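Capsid protein (Infectious hypodermal and hematopoietic necrosis virus, PDB 3N7X) forms the icosahedral shell of a shrimp-infecting densovirus, sixty copies of its beta-barrel subunit assembling into the capsid and carrying calcium sites. Local coordinates at residues Y148-D154 and F197-M203. Sequence-based numbering, arbitrary orientation.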
loop_
_atom_site.group_PDB
_atom_site.type_symbol
_atom_site.label_atom_id
_atom_site.label_comp_id
_atom_site.label_asym_id
_atom_site.label_seq_id
_atom_site.Cartn_x
_atom_site.Cartn_y
_atom_site.Cartn_z
ATOM N N TYR A 148 11.384 66.986 -68.643
ATOM C CA TYR A 148 10.212 66.687 -67.835
ATOM C C TYR A 148 9.238 67.845 -67.722
ATOM O O TYR A 148 9.584 69.001 -67.976
ATOM C CB TYR A 148 10.638 66.226 -66.433
ATOM C CG TYR A 148 11.422 67.246 -65.638
ATOM C CD1 TYR A 148 10.778 68.193 -64.840
ATOM C CD2 TYR A 148 12.816 67.264 -65.686
ATOM C CE1 TYR A 148 11.509 69.134 -64.104
ATOM C CE2 TYR A 148 13.552 68.196 -64.961
ATOM C CZ TYR A 148 12.896 69.126 -64.173
ATOM O OH TYR A 148 13.640 70.041 -63.467
ATOM N N LEU A 149 8.010 67.512 -67.337
ATOM C CA LEU A 149 6.937 68.480 -67.179
ATOM C C LEU A 149 6.825 68.891 -65.712
ATOM O O LEU A 149 7.049 68.072 -64.819
ATOM C CB LEU A 149 5.621 67.846 -67.631
ATOM C CG LEU A 149 4.335 68.676 -67.605
ATOM C CD1 LEU A 149 4.384 69.741 -68.692
ATOM C CD2 LEU A 149 3.136 67.762 -67.823
ATOM N N GLU A 150 6.488 70.156 -65.466
ATOM C CA GLU A 150 6.322 70.650 -64.100
ATOM C C GLU A 150 4.829 70.832 -63.832
ATOM O O GLU A 150 4.104 71.367 -64.671
ATOM C CB GLU A 150 7.049 71.986 -63.908
ATOM C CG GLU A 150 8.532 71.943 -64.246
ATOM C CD GLU A 150 9.257 73.258 -63.962
ATOM O OE1 GLU A 150 8.647 74.337 -64.135
ATOM O OE2 GLU A 150 10.450 73.208 -63.586
ATOM N N ILE A 151 4.373 70.371 -62.670
ATOM C CA ILE A 151 2.968 70.475 -62.290
ATOM C C ILE A 151 2.857 71.223 -60.966
ATOM O O ILE A 151 3.504 70.858 -59.980
ATOM C CB ILE A 151 2.343 69.070 -62.163
ATOM C CG1 ILE A 151 2.486 68.336 -63.498
ATOM C CG2 ILE A 151 0.878 69.173 -61.760
ATOM C CD1 ILE A 151 2.088 66.886 -63.450
ATOM N N PHE A 152 2.029 72.265 -60.950
ATOM C CA PHE A 152 1.852 73.105 -59.767
ATOM C C PHE A 152 0.411 73.190 -59.257
ATOM O O PHE A 152 -0.545 72.939 -59.992
ATOM C CB PHE A 152 2.302 74.536 -60.079
ATOM C CG PHE A 152 3.709 74.647 -60.599
ATOM C CD1 PHE A 152 4.791 74.692 -59.723
ATOM C CD2 PHE A 152 3.952 74.739 -61.966
ATOM C CE1 PHE A 152 6.098 74.832 -60.202
ATOM C CE2 PHE A 152 5.252 74.878 -62.456
ATOM C CZ PHE A 152 6.327 74.926 -61.573
ATOM N N LYS A 153 0.286 73.563 -57.985
ATOM C CA LYS A 153 -0.995 73.774 -57.313
ATOM C C LYS A 153 -0.734 74.952 -56.379
ATOM O O LYS A 153 0.315 75.017 -55.730
ATOM C CB LYS A 153 -1.419 72.563 -56.479
ATOM C CG LYS A 153 -1.863 71.336 -57.265
ATOM C CD LYS A 153 -2.242 70.211 -56.299
ATOM C CE LYS A 153 -2.606 68.918 -57.014
ATOM N NZ LYS A 153 -3.071 67.863 -56.063
ATOM N N ASP A 154 -1.674 75.888 -56.322
ATOM C CA ASP A 154 -1.524 77.059 -55.469
ATOM C C ASP A 154 -2.028 76.737 -54.068
ATOM O O ASP A 154 -3.137 77.110 -53.693
ATOM C CB ASP A 154 -2.299 78.236 -56.073
ATOM C CG ASP A 154 -2.306 79.464 -55.175
ATOM O OD1 ASP A 154 -1.379 79.614 -54.345
ATOM O OD2 ASP A 154 -3.238 80.289 -55.314
ATOM N N PHE A 197 4.757 78.789 -56.164
ATOM C CA PHE A 197 3.752 77.757 -55.926
ATOM C C PHE A 197 4.117 76.762 -54.823
ATOM O O PHE A 197 5.197 76.167 -54.830
ATOM C CB PHE A 197 3.443 77.045 -57.240
ATOM C CG PHE A 197 2.610 77.871 -58.178
ATOM C CD1 PHE A 197 1.227 77.714 -58.223
ATOM C CD2 PHE A 197 3.197 78.854 -58.968
ATOM C CE1 PHE A 197 0.436 78.529 -59.039
ATOM C CE2 PHE A 197 2.417 79.675 -59.789
ATOM C CZ PHE A 197 1.035 79.513 -59.823
ATOM N N GLY A 198 3.201 76.594 -53.873
ATOM C CA GLY A 198 3.429 75.702 -52.748
ATOM C C GLY A 198 3.597 74.232 -53.078
ATOM O O GLY A 198 4.402 73.541 -52.455
ATOM N N PHE A 199 2.829 73.749 -54.048
ATOM C CA PHE A 199 2.899 72.356 -54.456
ATOM C C PHE A 199 3.570 72.225 -55.811
ATOM O O PHE A 199 3.284 72.981 -56.737
ATOM C CB PHE A 199 1.499 71.762 -54.551
ATOM C CG PHE A 199 1.465 70.385 -55.153
ATOM C CD1 PHE A 199 1.486 69.254 -54.344
ATOM C CD2 PHE A 199 1.409 70.218 -56.533
ATOM C CE1 PHE A 199 1.447 67.966 -54.904
ATOM C CE2 PHE A 199 1.372 68.942 -57.103
ATOM C CZ PHE A 199 1.390 67.814 -56.288
ATOM N N MET A 200 4.448 71.243 -55.936
ATOM C CA MET A 200 5.128 71.030 -57.195
ATOM C C MET A 200 5.598 69.596 -57.338
ATOM O O MET A 200 6.090 68.997 -56.385
ATOM C CB MET A 200 6.339 71.959 -57.316
ATOM C CG MET A 200 7.202 71.636 -58.525
ATOM S SD MET A 200 8.787 72.498 -58.589
ATOM C CE MET A 200 9.272 72.190 -60.293
ATOM N N GLU A 201 5.433 69.046 -58.533
ATOM C CA GLU A 201 5.899 67.699 -58.802
ATOM C C GLU A 201 6.264 67.612 -60.270
ATOM O O GLU A 201 5.839 68.447 -61.075
ATOM C CB GLU A 201 4.847 66.647 -58.433
ATOM C CG GLU A 201 3.684 66.477 -59.382
ATOM C CD GLU A 201 2.757 65.345 -58.932
ATOM O OE1 GLU A 201 3.248 64.203 -58.771
ATOM O OE2 GLU A 201 1.544 65.590 -58.735
ATOM N N GLN A 202 7.071 66.617 -60.613
ATOM C CA GLN A 202 7.514 66.442 -61.984
ATOM C C GLN A 202 6.881 65.222 -62.621
ATOM O O GLN A 202 6.498 64.278 -61.932
ATOM C CB GLN A 202 9.033 66.276 -62.026
ATOM C CG GLN A 202 9.808 67.381 -61.350
ATOM C CD GLN A 202 11.302 67.117 -61.353
ATOM O OE1 GLN A 202 11.768 66.124 -61.922
ATOM N NE2 GLN A 202 12.067 68.009 -60.720
ATOM N N MET A 203 6.766 65.249 -63.943
ATOM C CA MET A 203 6.234 64.114 -64.669
ATOM C C MET A 203 7.188 63.810 -65.807
ATOM O O MET A 203 7.566 64.706 -66.562
ATOM C CB MET A 203 4.855 64.401 -65.245
ATOM C CG MET A 203 4.313 63.221 -66.043
ATOM S SD MET A 203 2.716 63.535 -66.816
ATOM C CE MET A 203 2.342 61.912 -67.570
HETATM O O HOH W 1 0.915 78.286 -53.622
#
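The carbonyl O of I151 takes two donors from the facing strand: E201 N lies 3.0 Å from I151 O and, as a weaker CA-H contact, M200 CA lies 3.2 Å from I151 O. Antiparallel pairing of 149–153 with 199–203 repeats this double grip at L149 O, held by M203 N and the CA-H of Q202. The bonds lengthen toward K153 and F199, where K153 N reaches F199 O at 3.3 Å from well above the carbonyl plane. Each sheet face then takes its own chemistry. On that of K153, the lysine, extended beyond CG, runs alongside F199, laying CD over the ring's face toward its rim and bringing NZ to 4.7 Å from the centroid in a cation-pi contact. On that of F152, M200 sets SD obliquely beside the phenylalanine ring, and the F197 and F152 rings lie obliquely, their planes 45° apart. Y148 stacks on the Q202 amide with the planes 10° apart, and Q202 OE1 accepts a hydrogen bond from R204 NH1. One water links D154 OD1, which also accepts from L158 N, to G198 N. In the shell of beta-barrel subunits, Q39 of a neighbouring subunit hydrogen-bonds M200 O. Within the chain, 199–203 edges a seven-stranded sheet and 149–153 lies between it and strand 264–268; helix 192–196 packs on F152 and M200, and strand 111–131 on L149 and M203.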